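Local coordinates for beta-1,3-1,4-glucanase (Caldicellulosiruptor sp. F32, PDB 5H4R), which probably hydrolyses mixed-linkage beta-1,3-1,4-glucans such as lichenan, as a family 5 glycoside hydrolase with a TIM-barrel fold, at residues R117-V122 with T168-R173; V101-H106 with I138-D143. The protein carries 1 engineered substitution. One frame throughout, in Å; residues are numbered along the deposited sequence.

Contact 1: R117-V122 with T168-R173; sequences RWLDRV and TQVATR
L119 and V170 mark the closest backbone approach, CA to CA 7.9 Å, between helical segments 117-122 and 168-173, whose axes come no nearer than 11.6 Å and cross at -45°. The segments belong to consecutive outer helices of the TIM barrel, 116-131 and 156-173, and at this spacing long side chains do the bridging. R173 sends its CG anti to the backbone N (chi1 177°) and then bends at chi2 and chi3, which turns its guanidinium toward helix 116-131. There D120 OD1 meets the edge of the group: R173 NH1 gives it a salt-bridging hydrogen bond of 2.8 Å on the anti lone pair, and NH2 adds a weak one. Q123 OE1 is a second acceptor for NH1, while D120 OD2 pairs with K116 NZ, so both the carboxylate and the guanidinium are held by more than one partner. L119 covers one guanidinium face, its CD2 3.7 Å from R173 NH2 and displaced toward the rim of the group. With an alanine at R173, D120 OD1 would probably lose its charged mate and L119 CD2 the guanidinium it lies against. Beside the polar bridge, L119 CD1 only grazes V170 CG2 at 4.5 Å; both side chains also rest on I114. Within 168-173, T168 O is gripped from opposite faces of its plane, by T172 N and by T172 OG1, the latter at 2.7 Å.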
loop_
_atom_site.group_PDB
_atom_site.type_symbol
_atom_site.label_atom_id
_atom_site.label_comp_id
_atom_site.label_asym_id
_atom_site.label_seq_id
_atom_site.Cartn_x
_atom_site.Cartn_y
_atom_site.Cartn_z
ATOM N N ARG A 117 13.057 6.047 -19.727
ATOM C CA ARG A 117 12.183 5.005 -20.261
ATOM C C ARG A 117 11.338 4.394 -19.160
ATOM O O ARG A 117 10.153 4.117 -19.354
ATOM C CB ARG A 117 13.001 3.919 -20.973
ATOM C CG ARG A 117 13.572 4.404 -22.276
ATOM C CD ARG A 117 14.332 3.321 -22.998
ATOM N NE ARG A 117 13.465 2.242 -23.476
ATOM C CZ ARG A 117 13.509 0.977 -23.053
ATOM N NH1 ARG A 117 14.381 0.595 -22.136
ATOM N NH2 ARG A 117 12.686 0.079 -23.575
ATOM N N TRP A 118 11.916 4.238 -17.979
ATOM C CA TRP A 118 11.180 3.657 -16.861
ATOM C C TRP A 118 10.078 4.592 -16.382
ATOM O O TRP A 118 8.920 4.182 -16.215
ATOM C CB TRP A 118 12.152 3.333 -15.737
ATOM C CG TRP A 118 11.525 2.683 -14.535
ATOM C CD1 TRP A 118 11.341 3.240 -13.310
ATOM C CD2 TRP A 118 11.036 1.331 -14.435
ATOM N NE1 TRP A 118 10.770 2.333 -12.460
ATOM C CE2 TRP A 118 10.571 1.156 -13.124
ATOM C CE3 TRP A 118 10.956 0.256 -15.333
ATOM C CZ2 TRP A 118 10.017 -0.055 -12.678
ATOM C CZ3 TRP A 118 10.408 -0.934 -14.895
ATOM C CH2 TRP A 118 9.963 -1.081 -13.575
ATOM N N LEU A 119 10.416 5.861 -16.144
ATOM C CA LEU A 119 9.410 6.803 -15.670
ATOM C C LEU A 119 8.312 7.012 -16.711
ATOM O O LEU A 119 7.124 7.098 -16.363
ATOM C CB LEU A 119 10.083 8.127 -15.304
ATOM C CG LEU A 119 9.186 9.208 -14.680
ATOM C CD1 LEU A 119 8.453 8.708 -13.445
ATOM C CD2 LEU A 119 10.056 10.376 -14.325
ATOM N N ASP A 120 8.683 7.041 -17.993
ATOM C CA ASP A 120 7.701 7.116 -19.073
ATOM C C ASP A 120 6.723 5.938 -19.028
ATOM O O ASP A 120 5.515 6.113 -19.224
ATOM C CB ASP A 120 8.390 7.122 -20.441
ATOM C CG ASP A 120 9.147 8.412 -20.762
ATOM O OD1 ASP A 120 9.071 9.417 -20.027
ATOM O OD2 ASP A 120 9.812 8.420 -21.827
ATOM N N ARG A 121 7.234 4.724 -18.801
ATOM C CA ARG A 121 6.356 3.552 -18.762
ATOM C C ARG A 121 5.425 3.590 -17.551
ATOM O O ARG A 121 4.230 3.294 -17.675
ATOM C CB ARG A 121 7.193 2.272 -18.790
ATOM C CG ARG A 121 6.359 0.987 -18.665
ATOM C CD ARG A 121 5.314 0.806 -19.781
ATOM N NE ARG A 121 4.479 -0.351 -19.471
ATOM C CZ ARG A 121 3.226 -0.523 -19.881
ATOM N NH1 ARG A 121 2.644 0.357 -20.696
ATOM N NH2 ARG A 121 2.558 -1.598 -19.494
ATOM N N VAL A 122 5.947 3.945 -16.371
ATOM C CA VAL A 122 5.106 4.110 -15.188
ATOM C C VAL A 122 3.994 5.105 -15.477
ATOM O O VAL A 122 2.830 4.886 -15.125
ATOM C CB VAL A 122 5.961 4.552 -13.985
ATOM C CG1 VAL A 122 5.072 4.932 -12.816
ATOM C CG2 VAL A 122 6.915 3.416 -13.573
ATOM N N THR A 168 11.478 14.578 -6.071
ATOM C CA THR A 168 11.527 15.744 -6.940
ATOM C C THR A 168 11.226 15.332 -8.374
ATOM O O THR A 168 10.437 15.977 -9.075
ATOM C CB THR A 168 12.896 16.432 -6.847
ATOM O OG1 THR A 168 13.084 16.999 -5.552
ATOM C CG2 THR A 168 13.004 17.556 -7.864
ATOM N N GLN A 169 11.853 14.241 -8.829
ATOM C CA GLN A 169 11.679 13.799 -10.204
ATOM C C GLN A 169 10.266 13.310 -10.449
ATOM O O GLN A 169 9.645 13.673 -11.453
ATOM C CB GLN A 169 12.679 12.704 -10.551
ATOM C CG GLN A 169 14.092 13.201 -10.625
ATOM C CD GLN A 169 15.068 12.082 -10.814
ATOM O OE1 GLN A 169 15.254 11.580 -11.937
ATOM N NE2 GLN A 169 15.726 11.686 -9.731
ATOM N N VAL A 170 9.749 12.459 -9.559
ATOM C CA VAL A 170 8.414 11.904 -9.761
ATOM C C VAL A 170 7.357 12.993 -9.607
ATOM O O VAL A 170 6.441 13.119 -10.433
ATOM C CB VAL A 170 8.177 10.724 -8.805
ATOM C CG1 VAL A 170 6.739 10.220 -8.911
ATOM C CG2 VAL A 170 9.197 9.615 -9.114
ATOM N N ALA A 171 7.444 13.790 -8.541
ATOM C CA ALA A 171 6.433 14.820 -8.337
ATOM C C ALA A 171 6.427 15.811 -9.491
ATOM O O ALA A 171 5.361 16.273 -9.922
ATOM C CB ALA A 171 6.664 15.547 -7.013
ATOM N N THR A 172 7.607 16.147 -10.019
ATOM C CA THR A 172 7.648 17.085 -11.133
ATOM C C THR A 172 6.950 16.500 -12.358
ATOM O O THR A 172 6.184 17.192 -13.038
ATOM C CB THR A 172 9.105 17.477 -11.455
ATOM O OG1 THR A 172 9.665 18.199 -10.354
ATOM C CG2 THR A 172 9.159 18.379 -12.680
ATOM N N ARG A 173 7.187 15.223 -12.654
ATOM C CA ARG A 173 6.556 14.615 -13.820
ATOM C C ARG A 173 5.040 14.686 -13.715
ATOM O O ARG A 173 4.359 14.915 -14.715
ATOM C CB ARG A 173 7.017 13.162 -13.957
ATOM C CG ARG A 173 6.376 12.367 -15.101
ATOM C CD ARG A 173 6.757 12.943 -16.457
ATOM N NE ARG A 173 8.146 12.639 -16.824
ATOM C CZ ARG A 173 8.517 11.584 -17.544
ATOM N NH1 ARG A 173 7.615 10.734 -17.991
ATOM N NH2 ARG A 173 9.788 11.396 -17.853
#

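Contact 2: V101-H106 with I138-D143. With BGC (beta-D-glucopyranose), chain B; BGC (beta-D-glucopyranose), chain C.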
loop_
_atom_site.group_PDB
_atom_site.type_symbol
_atom_site.label_atom_id
_atom_site.label_comp_id
_atom_site.label_asym_id
_atom_site.label_seq_id
_atom_site.Cartn_x
_atom_site.Cartn_y
_atom_site.Cartn_z
ATOM N N VAL A 101 6.134 1.035 -6.969
ATOM C CA VAL A 101 7.264 1.155 -7.886
ATOM C C VAL A 101 8.561 1.015 -7.102
ATOM O O VAL A 101 8.809 1.777 -6.160
ATOM C CB VAL A 101 7.269 2.490 -8.647
ATOM C CG1 VAL A 101 8.441 2.503 -9.616
ATOM C CG2 VAL A 101 5.948 2.679 -9.386
ATOM N N SER A 102 9.424 0.119 -7.551
ATOM C CA SER A 102 10.790 0.073 -7.042
ATOM C C SER A 102 11.678 0.809 -8.035
ATOM O O SER A 102 11.705 0.464 -9.220
ATOM C CB SER A 102 11.258 -1.360 -6.837
ATOM O OG SER A 102 10.450 -1.966 -5.851
ATOM N N TRP A 103 12.399 1.825 -7.553
ATOM C CA TRP A 103 13.184 2.683 -8.441
ATOM C C TRP A 103 14.671 2.358 -8.477
ATOM O O TRP A 103 15.357 2.824 -9.397
ATOM C CB TRP A 103 13.034 4.162 -8.045
ATOM C CG TRP A 103 11.613 4.621 -7.907
ATOM C CD1 TRP A 103 10.844 4.585 -6.776
ATOM C CD2 TRP A 103 10.762 5.135 -8.959
ATOM N NE1 TRP A 103 9.580 5.051 -7.054
ATOM C CE2 TRP A 103 9.506 5.394 -8.383
ATOM C CE3 TRP A 103 10.947 5.394 -10.327
ATOM C CZ2 TRP A 103 8.447 5.906 -9.108
ATOM C CZ3 TRP A 103 9.880 5.885 -11.054
ATOM C CH2 TRP A 103 8.640 6.158 -10.427
ATOM N N HIS A 104 15.197 1.616 -7.494
ATOM C CA HIS A 104 16.653 1.559 -7.339
ATOM C C HIS A 104 17.353 0.816 -8.470
ATOM O O HIS A 104 18.558 1.044 -8.671
ATOM C CB HIS A 104 17.040 0.958 -5.977
ATOM C CG HIS A 104 16.938 -0.535 -5.893
ATOM N ND1 HIS A 104 15.831 -1.176 -5.376
ATOM C CD2 HIS A 104 17.822 -1.510 -6.207
ATOM C CE1 HIS A 104 16.029 -2.480 -5.399
ATOM N NE2 HIS A 104 17.232 -2.713 -5.893
ATOM N N ASN A 105 16.657 -0.051 -9.222
ATOM C CA ASN A 105 17.262 -0.672 -10.394
ATOM C C ASN A 105 17.144 0.195 -11.629
ATOM O O ASN A 105 17.488 -0.265 -12.728
ATOM C CB ASN A 105 16.630 -2.040 -10.692
ATOM C CG ASN A 105 16.881 -3.055 -9.606
ATOM O OD1 ASN A 105 15.935 -3.599 -9.034
ATOM N ND2 ASN A 105 18.148 -3.327 -9.315
ATOM N N HIS A 106 16.711 1.449 -11.459
ATOM C CA HIS A 106 16.408 2.337 -12.566
ATOM C C HIS A 106 16.993 3.730 -12.364
ATOM O O HIS A 106 16.509 4.692 -12.969
ATOM C CB HIS A 106 14.893 2.415 -12.738
ATOM C CG HIS A 106 14.255 1.070 -12.854
ATOM N ND1 HIS A 106 14.324 0.318 -14.008
ATOM C CD2 HIS A 106 13.577 0.317 -11.952
ATOM C CE1 HIS A 106 13.711 -0.837 -13.815
ATOM N NE2 HIS A 106 13.242 -0.862 -12.575
ATOM N N ILE A 138 1.028 6.033 -6.098
ATOM C CA ILE A 138 2.372 5.616 -6.511
ATOM C C ILE A 138 3.321 5.849 -5.334
ATOM O O ILE A 138 3.095 6.741 -4.512
ATOM C CB ILE A 138 2.873 6.361 -7.774
ATOM C CG1 ILE A 138 2.873 7.867 -7.588
ATOM C CG2 ILE A 138 2.021 5.989 -8.976
ATOM C CD1 ILE A 138 3.454 8.645 -8.810
ATOM N N ASN A 139 4.374 5.034 -5.241
ATOM C CA ASN A 139 5.220 5.075 -4.043
ATOM C C ASN A 139 6.685 4.822 -4.397
ATOM O O ASN A 139 7.066 4.759 -5.573
ATOM C CB ASN A 139 4.732 4.044 -3.009
ATOM C CG ASN A 139 5.053 2.601 -3.394
ATOM O OD1 ASN A 139 5.641 2.304 -4.433
ATOM N ND2 ASN A 139 4.674 1.683 -2.514
ATOM N N ILE A 140 7.508 4.728 -3.344
ATOM C CA ILE A 140 8.809 4.047 -3.348
ATOM C C ILE A 140 8.622 2.690 -2.666
ATOM O O ILE A 140 8.181 2.642 -1.510
ATOM C CB ILE A 140 9.865 4.884 -2.598
ATOM C CG1 ILE A 140 10.157 6.212 -3.308
ATOM C CG2 ILE A 140 11.158 4.061 -2.342
ATOM C CD1 ILE A 140 11.133 7.121 -2.595
ATOM N N HIS A 141 8.950 1.573 -3.351
ATOM C CA HIS A 141 8.608 0.262 -2.824
ATOM C C HIS A 141 9.860 -0.458 -2.337
ATOM O O HIS A 141 10.346 -0.152 -1.227
ATOM C CB HIS A 141 7.782 -0.503 -3.865
ATOM C CG HIS A 141 6.877 -1.512 -3.254
ATOM N ND1 HIS A 141 5.675 -1.173 -2.656
ATOM C CD2 HIS A 141 7.011 -2.856 -3.117
ATOM C CE1 HIS A 141 5.102 -2.275 -2.204
ATOM N NE2 HIS A 141 5.886 -3.308 -2.481
ATOM N N HIS A 142 10.394 -1.444 -3.075
ATOM C CA HIS A 142 11.487 -2.306 -2.589
ATOM C C HIS A 142 12.847 -1.653 -2.819
ATOM O O HIS A 142 13.725 -2.201 -3.488
ATOM C CB HIS A 142 11.498 -3.681 -3.249
ATOM C CG HIS A 142 10.319 -4.547 -2.960
ATOM N ND1 HIS A 142 9.851 -4.798 -1.685
ATOM C CD2 HIS A 142 9.540 -5.278 -3.798
ATOM C CE1 HIS A 142 8.812 -5.618 -1.756
ATOM N NE2 HIS A 142 8.615 -5.934 -3.026
ATOM N N ASP A 143 13.017 -0.480 -2.205
ATOM C CA ASP A 143 14.247 0.296 -2.247
ATOM C C ASP A 143 14.859 0.451 -0.858
ATOM O O ASP A 143 15.603 1.397 -0.603
ATOM C CB ASP A 143 13.995 1.679 -2.848
ATOM C CG ASP A 143 13.585 1.634 -4.313
ATOM O OD1 ASP A 143 13.868 0.634 -4.987
ATOM O OD2 ASP A 143 13.034 2.645 -4.803
HETATM C C2 BGC B . 4.983 -5.784 0.605
HETATM C C3 BGC B . 4.637 -6.459 -0.711
HETATM C C4 BGC B . 4.560 -7.951 -0.442
HETATM C C5 BGC B . 3.275 -8.143 0.360
HETATM C C6 BGC B . 3.039 -9.612 0.732
HETATM C C1 BGC B . 4.359 -6.465 1.837
HETATM O O2 BGC B . 4.643 -4.383 0.538
HETATM O O3 BGC B . 5.677 -6.146 -1.632
HETATM O O4 BGC B . 4.457 -8.625 -1.692
HETATM O O5 BGC B . 3.276 -7.351 1.549
HETATM O O6 BGC B . 4.172 -10.226 1.356
HETATM C C2 BGC C . 4.780 -10.605 -2.959
HETATM C C3 BGC C . 5.729 -11.776 -3.172
HETATM C C4 BGC C . 7.132 -11.243 -3.454
HETATM C C5 BGC C . 7.560 -10.274 -2.348
HETATM C C6 BGC C . 8.901 -9.617 -2.639
HETATM C C1 BGC C . 5.320 -9.734 -1.838
HETATM O O2 BGC C . 3.482 -11.112 -2.627
HETATM O O3 BGC C . 5.228 -12.526 -4.289
HETATM O O4 BGC C . 8.026 -12.366 -3.401
HETATM O O5 BGC C . 6.608 -9.248 -2.219
HETATM O O6 BGC C . 9.354 -8.923 -1.454
#
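V101 is bound to 138-143 through both backbone polar atoms: its N donates to N139 OD1 (2.9 Å, 163°), and its O accepts from H141 N. N139 uses the other end of the same amide, ND2, to bond H141 ND1 in the plane of the imidazole; with that ring fixed, H141 NE2 meets O3 of the chain B glucose at 3.0 Å, either atom being a possible donor. S102 OG takes the N-H of H142, its N 2.8 Å away, and also bonds D58 O. The H142 ring, one face lying over H141 CD2, brings CE1 near O3 of the chain B glucose and O6 of the chain C glucose, so both histidines line the glycan pocket. W103 is pinned at two points: its N to D143 OD2 on the syn lone pair, and its NE1 to N139 O, 2.9 Å away in the carbonyl plane. V101 CG1 sits over the centre of the indole. H104, with CG between the backbone N and carbonyl carbon (chi1 78°), folds back on D143: its N and ND1 reach OD1 from the same carboxylate face, ND1 at 2.7 Å, with ring and carboxylate planes 82° apart. The contact joins two loops at the C-terminal ends of barrel strands 96-99 and 135-139, where TIM barrels carry their active sites. W118 and L119 of helix 116-131 and Y162 and V170 of helix 156-173 pack around W103.

From the N terminus, 101-106 comes first, in the loop leaving strand 96-99; segment 117-122 follows in helix 116-131. Strand 135-139 then leads into 138-143, closing a loop of 31 intervening residues that includes the helix bearing 117-122. Helix 156-173 ends with 168-173, closing the 45-residue loop of contact 1. The segments alternate, so the two loops cross rather than nest. Together they bind two successive beta-alpha units: contact 2 joins the substrate-side loops, contact 1 the outer helices. Their centres lie about 11 Å apart, and the two contacts touch directly, W118 CZ2 being 3.3 Å from H106 NE2 and V170 CG1 3.6 Å from I138 CD1.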